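Local coordinates for universal stress protein A-like protein (Arabidopsis thaliana, PDB 2GM3), which binds AMP and belongs to the universal stress protein family, its cellular role being unknown, at residues Thr6-Ala11 against Phe46-Leu51; Gly131-Gly136 against Ile161-Asp166; Pro21-Ser26 against Leu86-Phe91; Val115-Val120 against Lys152-Pro157. One frame throughout, in Å; residues are numbered along the deposited sequence.

Contact 1. Residues Thr6-Ala11 against Phe46-Leu51; sequences TKVMVA and FKILLL. With AMP (adenosine monophosphate), chain G.
T6-A11 and F46-L51 run side by side as parallel strands, laced by five backbone hydrogen bonds from K47 N to T6 O at one end to L51 N to V10 O at the other. V8 sits at the middle of the ladder: its N donates to K47 O at 2.8 Å and its O accepts from L49 N at 2.7 Å, so both its backbone polar groups are spent on this neighbour. Successive residues turn to alternate faces of the sheet. T6, V8, V10, F46, I48 and L50 form one mostly apolar face, on which V8 CG2 comes to the edge of the F46 ring, 3.7 Å from CD2, while I48 CD1 reaches V8 CB and I48 CG2 meets V10 CG2.

On the other face selenomethionine M9 can be followed outward. Its CB stands 4.5 Å from L49 CB; CG, anti to the backbone N (chi1 -171°), lies 3.6 Å from L49 O; rotation about CG-SE (chi3 117°) then turns CE to L51 CD2, 3.4 Å away. At the C-terminal end of the strand, A11 O accepts a 2.6 Å hydrogen bond from the ribose O2' of AMP, and A11 CB faces the adenine N3.

The pair closes the beta-alpha-beta unit of strand 6-11, helix 25-39 and strand 46-54. Helix 25-39 packs over F46, V8 and L50, helix 112-123 over M9, A11 and L49, and strands 127-132 and 102-109 flank the two strands in the sheet.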
# COMPACT_ATOMS: atom_id res chain seq x y z
N THR A 6 -10.11 10.82 0.81
CA THR A 6 -9.17 9.96 0.13
C THR A 6 -9.91 8.80 -0.47
O THR A 6 -10.66 8.09 0.23
CB THR A 6 -8.09 9.53 1.09
OG1 THR A 6 -7.25 10.65 1.36
CG2 THR A 6 -7.25 8.43 0.49
N LYS A 7 -9.74 8.60 -1.78
CA LYS A 7 -10.40 7.47 -2.46
C LYS A 7 -9.53 6.24 -2.37
O LYS A 7 -8.44 6.19 -2.91
CB LYS A 7 -10.75 7.77 -3.93
CG LYS A 7 -11.61 9.04 -4.16
CD LYS A 7 -11.56 9.43 -5.64
CE LYS A 7 -11.45 10.95 -5.83
NZ LYS A 7 -10.56 11.32 -7.00
N VAL A 8 -10.03 5.25 -1.66
CA VAL A 8 -9.34 4.02 -1.47
C VAL A 8 -10.01 2.94 -2.32
O VAL A 8 -11.12 2.50 -2.00
CB VAL A 8 -9.42 3.63 0.00
CG1 VAL A 8 -8.55 2.39 0.29
CG2 VAL A 8 -9.03 4.80 0.88
N MSE A 9 -9.32 2.49 -3.37
CA MSE A 9 -9.82 1.36 -4.17
C MSE A 9 -9.42 0.05 -3.53
O MSE A 9 -8.25 -0.13 -3.21
CB MSE A 9 -9.28 1.41 -5.59
CG MSE A 9 -9.99 0.38 -6.48
SE MSE A 9 -9.67 0.65 -8.35
CE MSE A 9 -8.84 -0.91 -8.64
N VAL A 10 -10.38 -0.84 -3.32
CA VAL A 10 -10.13 -2.11 -2.63
C VAL A 10 -10.55 -3.22 -3.55
O VAL A 10 -11.71 -3.29 -3.92
CB VAL A 10 -10.90 -2.22 -1.31
CG1 VAL A 10 -10.62 -3.54 -0.65
CG2 VAL A 10 -10.54 -1.08 -0.36
N ALA A 11 -9.61 -4.06 -3.96
CA ALA A 11 -9.85 -5.10 -4.91
C ALA A 11 -10.31 -6.32 -4.13
O ALA A 11 -9.55 -6.85 -3.30
CB ALA A 11 -8.57 -5.38 -5.68
N PHE A 46 -12.34 9.36 4.20
CA PHE A 46 -12.08 8.30 3.22
C PHE A 46 -13.34 7.86 2.50
O PHE A 46 -14.43 7.86 3.08
CB PHE A 46 -11.41 7.10 3.91
CG PHE A 46 -10.06 7.42 4.48
CD1 PHE A 46 -9.95 7.97 5.76
CD2 PHE A 46 -8.92 7.22 3.73
CE1 PHE A 46 -8.71 8.29 6.27
CE2 PHE A 46 -7.69 7.55 4.23
CZ PHE A 46 -7.57 8.08 5.51
N LYS A 47 -13.18 7.46 1.24
CA LYS A 47 -14.24 6.84 0.46
C LYS A 47 -13.71 5.53 -0.12
O LYS A 47 -12.65 5.49 -0.73
CB LYS A 47 -14.68 7.81 -0.65
CG LYS A 47 -15.76 7.25 -1.54
CD LYS A 47 -16.36 8.28 -2.46
CE LYS A 47 -17.42 7.62 -3.33
NZ LYS A 47 -18.50 8.60 -3.74
N ILE A 48 -14.44 4.45 0.07
CA ILE A 48 -13.98 3.15 -0.36
C ILE A 48 -14.58 2.82 -1.72
O ILE A 48 -15.81 2.92 -1.92
CB ILE A 48 -14.34 2.11 0.65
CG1 ILE A 48 -13.84 2.55 2.04
CG2 ILE A 48 -13.82 0.75 0.24
CD1 ILE A 48 -12.32 2.82 2.21
N LEU A 49 -13.73 2.45 -2.67
CA LEU A 49 -14.18 2.06 -4.00
C LEU A 49 -13.92 0.55 -4.13
O LEU A 49 -12.79 0.13 -4.18
CB LEU A 49 -13.46 2.87 -5.09
CG LEU A 49 -13.55 4.38 -4.93
CD1 LEU A 49 -12.59 5.05 -5.84
CD2 LEU A 49 -14.95 4.88 -5.21
N LEU A 50 -14.98 -0.25 -4.11
CA LEU A 50 -14.85 -1.69 -4.09
C LEU A 50 -14.97 -2.24 -5.48
O LEU A 50 -15.99 -2.08 -6.12
CB LEU A 50 -15.94 -2.29 -3.22
CG LEU A 50 -15.93 -1.96 -1.73
CD1 LEU A 50 -17.30 -2.11 -1.20
CD2 LEU A 50 -14.91 -2.94 -0.98
N LEU A 51 -13.89 -2.86 -5.96
CA LEU A 51 -13.92 -3.44 -7.28
C LEU A 51 -13.76 -4.97 -7.22
O LEU A 51 -12.80 -5.48 -6.62
CB LEU A 51 -12.87 -2.80 -8.15
CG LEU A 51 -12.53 -3.55 -9.43
CD1 LEU A 51 -13.60 -3.41 -10.51
CD2 LEU A 51 -11.19 -3.04 -9.94
P AMP G . -2.54 -12.51 -4.82
O1P AMP G . -3.14 -13.11 -5.96
O2P AMP G . -2.49 -13.38 -3.62
O3P AMP G . -1.28 -11.81 -5.01
O5' AMP G . -3.47 -11.32 -4.33
C5' AMP G . -4.77 -11.59 -3.86
C4' AMP G . -5.51 -10.28 -3.93
O4' AMP G . -5.72 -9.85 -5.32
C3' AMP G . -6.89 -10.36 -3.33
O3' AMP G . -6.75 -10.18 -1.89
C2' AMP G . -7.55 -9.15 -3.97
O2' AMP G . -7.20 -7.98 -3.23
C1' AMP G . -6.93 -9.10 -5.36
N9 AMP G . -7.76 -9.91 -6.28
C8 AMP G . -7.58 -11.20 -6.65
N7 AMP G . -8.57 -11.56 -7.49
C5 AMP G . -9.35 -10.49 -7.68
C6 AMP G . -10.50 -10.22 -8.44
N6 AMP G . -11.08 -11.13 -9.20
N1 AMP G . -11.03 -9.01 -8.37
C2 AMP G . -10.53 -8.05 -7.62
N3 AMP G . -9.44 -8.24 -6.89
C4 AMP G . -8.84 -9.45 -6.91

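Contact 2. Residues Gly131-Gly136 against Ile161-Asp166; sequences GSRGLG and IKRNAD. With AMP (adenosine monophosphate), chain G.
AMP O2P is gripped twice by R133, which lies in the loop near the end of the strand and against R163 across the contact. The backbone N of R133 donates to O2P at 2.9 Å and its NE donates at 2.7 Å with an N-H...O angle of 170°, while NH2 donates to O1P. The phosphate thus lies at the edge of the R133 guanidinium, near its plane, and L135 CD2 covers one face. A bend at chi3, -71°, brings the group round to the phosphate.

G131 N adds a 3.0 Å bond to the ribose O2'. With I161 it forms the parallel bridge between two neighbouring strands. The nucleotide lies at the C-terminal edge of this parallel sheet, as in other HUP-clan folds, and G131-R133 are the part of the contact that binds it. S132 OG accepts from G134 N at 3.0 Å, an ST turn.

R163 lies alongside R133 with the guanidinium planes 75° apart, and R133 CG sits over one R163 face, 3.4 Å above its plane. Instead of the nucleotide, R163 holds the C-terminal tail, through a salt bridge to D175 and hydrogen bonds to the carbonyls of D174 and P172. K162 NZ reaches V151 O of the second subunit.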
# COMPACT_ATOMS: atom_id res chain seq x y z
N GLY A 131 -5.22 -7.48 -1.06
CA GLY A 131 -4.73 -8.51 -0.19
C GLY A 131 -3.60 -9.20 -0.94
O GLY A 131 -3.35 -8.87 -2.10
N SER A 132 -2.92 -10.13 -0.28
CA SER A 132 -1.87 -10.88 -0.91
C SER A 132 -1.69 -12.18 -0.17
O SER A 132 -1.73 -12.21 1.06
CB SER A 132 -0.57 -10.08 -0.88
OG SER A 132 0.53 -10.92 -1.22
N ARG A 133 -1.52 -13.26 -0.91
CA ARG A 133 -1.33 -14.56 -0.31
C ARG A 133 0.12 -14.73 0.01
O ARG A 133 0.49 -15.64 0.72
CB ARG A 133 -1.84 -15.66 -1.24
CG ARG A 133 -3.36 -15.60 -1.42
CD ARG A 133 -3.80 -16.48 -2.53
NE ARG A 133 -3.41 -15.95 -3.82
CZ ARG A 133 -3.54 -16.60 -4.98
NH1 ARG A 133 -4.02 -17.83 -5.02
NH2 ARG A 133 -3.17 -16.00 -6.12
N GLY A 134 0.94 -13.80 -0.50
CA GLY A 134 2.38 -13.79 -0.32
C GLY A 134 3.13 -14.89 -1.03
O GLY A 134 4.10 -15.43 -0.47
N LEU A 135 2.74 -15.18 -2.27
CA LEU A 135 3.26 -16.31 -3.03
C LEU A 135 4.64 -16.11 -3.68
O LEU A 135 4.90 -16.60 -4.78
CB LEU A 135 2.20 -16.71 -4.06
CG LEU A 135 1.14 -17.79 -3.72
CD1 LEU A 135 1.08 -18.20 -2.24
CD2 LEU A 135 -0.20 -17.27 -4.17
N GLY A 136 5.56 -15.43 -3.00
CA GLY A 136 6.95 -15.40 -3.53
C GLY A 136 7.99 -14.86 -2.56
O GLY A 136 7.92 -15.10 -1.34
N ILE A 161 -1.57 -6.00 1.71
CA ILE A 161 -1.77 -6.53 3.04
C ILE A 161 -1.87 -8.02 2.97
O ILE A 161 -2.67 -8.54 2.21
CB ILE A 161 -3.08 -5.95 3.67
CG1 ILE A 161 -3.00 -4.41 3.70
CG2 ILE A 161 -3.34 -6.52 5.09
CD1 ILE A 161 -4.24 -3.73 3.41
N LYS A 162 -1.03 -8.71 3.74
CA LYS A 162 -0.98 -10.15 3.83
C LYS A 162 -1.82 -10.59 4.99
O LYS A 162 -2.13 -9.79 5.85
CB LYS A 162 0.44 -10.66 4.06
CG LYS A 162 1.32 -10.54 2.83
CD LYS A 162 2.81 -10.67 3.23
CE LYS A 162 3.75 -10.21 2.11
NZ LYS A 162 4.97 -9.47 2.69
N ARG A 163 -2.19 -11.86 5.02
CA ARG A 163 -3.09 -12.40 6.02
C ARG A 163 -2.35 -12.61 7.31
O ARG A 163 -1.12 -12.72 7.31
CB ARG A 163 -3.67 -13.73 5.53
CG ARG A 163 -4.61 -13.55 4.31
CD ARG A 163 -4.89 -14.83 3.58
NE ARG A 163 -3.65 -15.43 3.16
CZ ARG A 163 -3.59 -16.44 2.32
NH1 ARG A 163 -4.72 -16.94 1.81
NH2 ARG A 163 -2.41 -16.95 2.00
N ASN A 164 -3.08 -12.65 8.42
CA ASN A 164 -2.49 -13.04 9.70
C ASN A 164 -2.05 -14.49 9.61
O ASN A 164 -2.64 -15.28 8.88
CB ASN A 164 -3.50 -12.86 10.85
CG ASN A 164 -3.98 -11.40 11.00
OD1 ASN A 164 -3.27 -10.46 10.63
ND2 ASN A 164 -5.18 -11.22 11.54
N ALA A 165 -1.03 -14.84 10.37
CA ALA A 165 -0.56 -16.21 10.43
C ALA A 165 -1.70 -17.17 10.77
O ALA A 165 -1.77 -18.29 10.24
CB ALA A 165 0.56 -16.35 11.47
N ASP A 166 -2.59 -16.75 11.66
CA ASP A 166 -3.59 -17.67 12.22
C ASP A 166 -4.80 -17.85 11.31
O ASP A 166 -5.71 -18.62 11.63
CB ASP A 166 -4.01 -17.29 13.65
CG ASP A 166 -4.79 -15.97 13.72
OD1 ASP A 166 -5.15 -15.54 14.84
OD2 ASP A 166 -5.06 -15.39 12.64
P AMP G . -2.54 -12.51 -4.82
O1P AMP G . -3.14 -13.11 -5.96
O2P AMP G . -2.49 -13.38 -3.62
O3P AMP G . -1.28 -11.81 -5.01
O5' AMP G . -3.47 -11.32 -4.33
C5' AMP G . -4.77 -11.59 -3.86
C4' AMP G . -5.51 -10.28 -3.93
O4' AMP G . -5.72 -9.85 -5.32
C3' AMP G . -6.89 -10.36 -3.33
O3' AMP G . -6.75 -10.18 -1.89
C2' AMP G . -7.55 -9.15 -3.97
O2' AMP G . -7.20 -7.98 -3.23
C1' AMP G . -6.93 -9.10 -5.36
N9 AMP G . -7.76 -9.91 -6.28
C8 AMP G . -7.58 -11.20 -6.65
N7 AMP G . -8.57 -11.56 -7.49
C5 AMP G . -9.35 -10.49 -7.68
C6 AMP G . -10.50 -10.22 -8.44
N6 AMP G . -11.08 -11.13 -9.20
N1 AMP G . -11.03 -9.01 -8.37
C2 AMP G . -10.53 -8.05 -7.62
N3 AMP G . -9.44 -8.24 -6.89
C4 AMP G . -8.84 -9.45 -6.91

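Contact 3. Residues Pro21-Ser26 against Leu86-Phe91; sequences PNPSIS and LHLLEF. With AMP (adenosine monophosphate), chain G.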
# COMPACT_ATOMS: atom_id res chain seq x y z
N PRO A 21 -21.17 -17.24 -0.39
CA PRO A 21 -20.40 -16.21 -1.10
C PRO A 21 -19.32 -15.41 -0.34
O PRO A 21 -19.16 -14.19 -0.56
CB PRO A 21 -21.51 -15.35 -1.74
CG PRO A 21 -22.86 -15.88 -1.10
CD PRO A 21 -22.44 -16.70 0.09
N ASN A 22 -18.55 -16.11 0.49
CA ASN A 22 -17.50 -15.49 1.28
C ASN A 22 -16.43 -14.81 0.46
O ASN A 22 -16.01 -15.36 -0.58
CB ASN A 22 -16.90 -16.54 2.17
CG ASN A 22 -17.91 -17.09 3.06
OD1 ASN A 22 -18.67 -16.34 3.65
ND2 ASN A 22 -18.01 -18.40 3.13
N PRO A 23 -15.97 -13.63 0.92
CA PRO A 23 -14.76 -12.99 0.34
C PRO A 23 -13.54 -13.85 0.61
O PRO A 23 -13.53 -14.64 1.55
CB PRO A 23 -14.63 -11.71 1.15
CG PRO A 23 -15.35 -12.06 2.51
CD PRO A 23 -16.54 -12.85 2.04
N SER A 24 -12.50 -13.70 -0.20
CA SER A 24 -11.23 -14.37 0.08
C SER A 24 -10.70 -13.87 1.42
O SER A 24 -10.92 -12.71 1.80
CB SER A 24 -10.23 -14.09 -1.05
OG SER A 24 -9.71 -12.77 -1.01
N ILE A 25 -10.01 -14.74 2.15
CA ILE A 25 -9.38 -14.36 3.40
C ILE A 25 -8.48 -13.13 3.22
O ILE A 25 -8.49 -12.23 4.06
CB ILE A 25 -8.57 -15.50 4.00
CG1 ILE A 25 -9.41 -16.77 4.15
CG2 ILE A 25 -8.08 -15.11 5.37
CD1 ILE A 25 -8.56 -18.01 4.28
N SER A 26 -7.78 -13.06 2.10
CA SER A 26 -6.80 -12.02 1.95
C SER A 26 -7.43 -10.63 1.73
O SER A 26 -7.01 -9.62 2.32
CB SER A 26 -5.76 -12.38 0.88
OG SER A 26 -6.33 -12.36 -0.40
N LEU A 86 -21.86 -10.10 -7.09
CA LEU A 86 -22.72 -9.14 -6.43
C LEU A 86 -22.77 -9.39 -4.91
O LEU A 86 -22.68 -8.47 -4.13
CB LEU A 86 -24.15 -9.15 -7.06
CG LEU A 86 -24.25 -8.70 -8.53
CD1 LEU A 86 -25.64 -8.91 -9.12
CD2 LEU A 86 -23.86 -7.24 -8.68
N HIS A 87 -22.89 -10.66 -4.52
CA HIS A 87 -22.95 -11.06 -3.10
C HIS A 87 -21.68 -10.59 -2.38
O HIS A 87 -21.69 -10.18 -1.23
CB HIS A 87 -22.98 -12.59 -2.97
CG HIS A 87 -24.34 -13.20 -3.06
ND1 HIS A 87 -25.42 -12.72 -2.35
CD2 HIS A 87 -24.79 -14.28 -3.74
CE1 HIS A 87 -26.48 -13.48 -2.60
NE2 HIS A 87 -26.12 -14.44 -3.44
N LEU A 88 -20.59 -10.67 -3.10
CA LEU A 88 -19.32 -10.23 -2.63
C LEU A 88 -19.33 -8.72 -2.33
O LEU A 88 -18.93 -8.29 -1.24
CB LEU A 88 -18.30 -10.56 -3.70
CG LEU A 88 -16.84 -10.69 -3.37
CD1 LEU A 88 -16.68 -11.59 -2.14
CD2 LEU A 88 -16.21 -11.34 -4.57
N LEU A 89 -19.75 -7.93 -3.32
CA LEU A 89 -19.90 -6.49 -3.19
C LEU A 89 -20.81 -6.10 -2.04
O LEU A 89 -20.51 -5.19 -1.29
CB LEU A 89 -20.53 -5.95 -4.46
CG LEU A 89 -19.53 -5.32 -5.42
CD1 LEU A 89 -18.17 -5.97 -5.44
CD2 LEU A 89 -20.21 -5.28 -6.78
N GLU A 90 -21.94 -6.80 -1.92
CA GLU A 90 -22.89 -6.54 -0.87
C GLU A 90 -22.31 -6.78 0.53
O GLU A 90 -22.63 -6.04 1.48
CB GLU A 90 -24.14 -7.39 -1.10
CG GLU A 90 -25.26 -7.06 -0.16
CD GLU A 90 -26.53 -7.84 -0.42
OE1 GLU A 90 -26.53 -8.82 -1.20
OE2 GLU A 90 -27.56 -7.47 0.17
N PHE A 91 -21.46 -7.80 0.67
CA PHE A 91 -20.77 -8.02 1.95
C PHE A 91 -19.95 -6.80 2.37
O PHE A 91 -20.09 -6.35 3.49
CB PHE A 91 -19.91 -9.30 1.96
CG PHE A 91 -19.03 -9.41 3.19
CD1 PHE A 91 -19.51 -9.99 4.36
CD2 PHE A 91 -17.71 -8.91 3.16
CE1 PHE A 91 -18.69 -10.07 5.52
CE2 PHE A 91 -16.88 -8.99 4.31
CZ PHE A 91 -17.37 -9.58 5.47
P AMP G . -2.54 -12.51 -4.82
O1P AMP G . -3.14 -13.11 -5.96
O2P AMP G . -2.49 -13.38 -3.62
O3P AMP G . -1.28 -11.81 -5.01
O5' AMP G . -3.47 -11.32 -4.33
C5' AMP G . -4.77 -11.59 -3.86
C4' AMP G . -5.51 -10.28 -3.93
O4' AMP G . -5.72 -9.85 -5.32
C3' AMP G . -6.89 -10.36 -3.33
O3' AMP G . -6.75 -10.18 -1.89
C2' AMP G . -7.55 -9.15 -3.97
O2' AMP G . -7.20 -7.98 -3.23
C1' AMP G . -6.93 -9.10 -5.36
N9 AMP G . -7.76 -9.91 -6.28
C8 AMP G . -7.58 -11.20 -6.65
N7 AMP G . -8.57 -11.56 -7.49
C5 AMP G . -9.35 -10.49 -7.68
C6 AMP G . -10.50 -10.22 -8.44
N6 AMP G . -11.08 -11.13 -9.20
N1 AMP G . -11.03 -9.01 -8.37
C2 AMP G . -10.53 -8.05 -7.62
N3 AMP G . -9.44 -8.24 -6.89
C4 AMP G . -8.84 -9.45 -6.91
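P21, preceded by a cis peptide bond, and P23 bring the loop ahead of helix 25-39 against the flank of helix 81-99, with the P21 and H87 CA atoms, like those of P23 and L88, 6.1 Å apart. Two prolines meet two rings. P21 crosses H87 obliquely, its CG over a face of the imidazole at 3.9 Å from the centroid, a CH-pi contact, while its CB abuts H87 CB. P23 stands at about a right angle to F91 and sets its CG over that ring, 4.2 Å from the centroid and 27° off the normal. Between these two, L88 CD1 packs on the backbone of P21-P23: CG lies anti to the backbone N (chi1 -158°), and CD1 comes 3.4 Å from P23 CA.

Next in the chain, S24 is the N-cap of helix 25-39, its OG bonded to C27 N and N13 OD1. S26, in the first turn, accepts a 2.7 Å hydrogen bond from the ribose O3' of AMP at OG, which is also bonded to D175.

Across the two segments the join is therefore made by dispersion and CH-pi contact alone; of these two segments, the polar link to AMP is S26 OG at the start of the helix.

Contact 4. Residues Val115-Val120 against Lys152-Pro157; sequences VICQEV and KHAECP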
# COMPACT_ATOMS: atom_id res chain seq x y z
N VAL A 115 -7.46 -5.72 -15.30
CA VAL A 115 -8.65 -4.89 -15.10
C VAL A 115 -8.48 -3.96 -13.91
O VAL A 115 -8.83 -2.78 -13.99
CB VAL A 115 -9.95 -5.74 -14.94
CG1 VAL A 115 -11.07 -4.89 -14.44
CG2 VAL A 115 -10.33 -6.35 -16.27
N ILE A 116 -7.94 -4.49 -12.82
CA ILE A 116 -7.65 -3.65 -11.65
C ILE A 116 -6.81 -2.45 -12.07
O ILE A 116 -7.14 -1.32 -11.70
CB ILE A 116 -6.87 -4.41 -10.54
CG1 ILE A 116 -7.73 -5.54 -9.98
CG2 ILE A 116 -6.39 -3.43 -9.44
CD1 ILE A 116 -6.98 -6.40 -9.00
N CYS A 117 -5.77 -2.70 -12.86
CA CYS A 117 -4.92 -1.64 -13.37
C CYS A 117 -5.64 -0.70 -14.33
O CYS A 117 -5.40 0.50 -14.31
CB CYS A 117 -3.64 -2.20 -14.01
SG CYS A 117 -2.51 -2.85 -12.76
N GLN A 118 -6.50 -1.24 -15.18
CA GLN A 118 -7.27 -0.38 -16.08
C GLN A 118 -8.21 0.49 -15.25
O GLN A 118 -8.39 1.68 -15.53
CB GLN A 118 -8.10 -1.20 -17.07
CG GLN A 118 -7.30 -1.92 -18.15
CD GLN A 118 -8.23 -2.79 -19.00
OE1 GLN A 118 -8.84 -3.74 -18.51
NE2 GLN A 118 -8.38 -2.43 -20.28
N GLU A 119 -8.76 -0.08 -14.20
CA GLU A 119 -9.71 0.63 -13.36
C GLU A 119 -9.03 1.73 -12.55
O GLU A 119 -9.57 2.85 -12.43
CB GLU A 119 -10.51 -0.34 -12.51
CG GLU A 119 -11.51 -1.16 -13.34
CD GLU A 119 -12.74 -0.34 -13.73
OE1 GLU A 119 -12.83 0.10 -14.91
OE2 GLU A 119 -13.59 -0.10 -12.85
N VAL A 120 -7.81 1.44 -12.08
CA VAL A 120 -7.00 2.48 -11.44
C VAL A 120 -6.83 3.69 -12.32
O VAL A 120 -7.05 4.81 -11.86
CB VAL A 120 -5.64 1.93 -10.95
CG1 VAL A 120 -4.70 3.09 -10.60
CG2 VAL A 120 -5.85 0.97 -9.77
N LYS A 152 3.47 -3.53 -9.23
CA LYS A 152 4.39 -3.24 -10.30
C LYS A 152 3.74 -2.26 -11.30
O LYS A 152 4.41 -1.36 -11.82
CB LYS A 152 4.82 -4.57 -10.93
CG LYS A 152 5.65 -4.51 -12.16
CD LYS A 152 6.15 -5.92 -12.55
CE LYS A 152 6.72 -5.92 -13.99
NZ LYS A 152 7.45 -7.16 -14.39
N HIS A 153 2.46 -2.41 -11.57
CA HIS A 153 1.88 -1.70 -12.71
C HIS A 153 0.86 -0.62 -12.41
O HIS A 153 0.73 0.33 -13.17
CB HIS A 153 1.32 -2.70 -13.72
CG HIS A 153 2.38 -3.45 -14.48
ND1 HIS A 153 3.25 -2.83 -15.36
CD2 HIS A 153 2.68 -4.76 -14.50
CE1 HIS A 153 4.05 -3.74 -15.88
NE2 HIS A 153 3.73 -4.92 -15.37
N ALA A 154 0.13 -0.73 -11.31
CA ALA A 154 -0.92 0.25 -11.04
C ALA A 154 -0.37 1.68 -10.99
O ALA A 154 0.74 1.92 -10.54
CB ALA A 154 -1.70 -0.10 -9.81
N GLU A 155 -1.13 2.62 -11.53
CA GLU A 155 -0.66 4.01 -11.63
C GLU A 155 -1.21 4.82 -10.46
O GLU A 155 -1.70 5.95 -10.61
CB GLU A 155 -1.03 4.61 -12.98
CG GLU A 155 -0.53 3.79 -14.17
CD GLU A 155 -0.78 4.46 -15.50
OE1 GLU A 155 -1.83 5.14 -15.66
OE2 GLU A 155 0.07 4.29 -16.40
N CYS A 156 -1.16 4.20 -9.28
CA CYS A 156 -1.41 4.86 -8.04
C CYS A 156 -0.64 4.08 -6.97
O CYS A 156 -0.19 2.97 -7.23
CB CYS A 156 -2.91 4.82 -7.73
SG CYS A 156 -3.45 3.19 -7.40
N PRO A 157 -0.49 4.65 -5.76
CA PRO A 157 0.03 3.89 -4.61
C PRO A 157 -0.72 2.59 -4.37
O PRO A 157 -1.94 2.53 -4.51
CB PRO A 157 -0.23 4.83 -3.44
CG PRO A 157 -0.07 6.22 -4.08
CD PRO A 157 -0.74 6.06 -5.43
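V120 and C117, one turn apart on helix 112-123, both direct CB toward the chain that leaves helix 146-153, and the two divide that chain between them. C117 faces the helix end: its SG lies 3.7 Å from A154 N and 4.1 Å from A154 CB, with H153 CB also near at 4.0 Å. The CG of H153 leads the ring away from this meeting, so the imidazole packs with F149 and K152 CG instead.

V120 faces the non-helical chain that follows. CG1 stands anti to the backbone N (chi1 166°) and points between two residues, 3.7 Å from E155 N and 3.4 Å from C156 SG. CG2, the other branch, comes up to A154 CB at 4.3 Å. C156 answers with its own CB toward the helix; its SG sits between the backbone N and the carbonyl carbon (chi1 68°), which turns the sulfur to both methyls of V120.

A154 is the first residue to leave helical angles, so the contact marks the turn from helix 146-153 into strand 158-162. L128 of strand 127-132 lies beneath, touching V120 and C156 as well as I116.

The join is largely V120 methyls and the two cysteine sulfurs against A154, C156 and the backbone between them. C117 SG and C156 SG are 8.1 Å apart, too far for a disulfide, and holding the helix to this turn rests on close apolar packing.

Contacts 1, 2 and 3 surround AMP: A11 and G131 both bond the ribose O2', S26 takes O3' and R133 the phosphate. Contacts 1 and 2 share a sheet, strands 6-11 and 127-132 being neighbours, with centres about 20 Å apart. Contacts 2 and 3 touch, R163 CG lying 3.6 Å from S26 CA, so the start of helix 25-39 packs against the R163 side chain and, through S26 CB, against S132 and G131. Contact 4 backs contact 1, M9 CE standing 3.7 Å from V120 CG2; its I116 touches AMP, though the V120 side chain is about 10 Å from the nucleotide. Contacts 3 and 4 stay apart, nearest atoms about 10 Å.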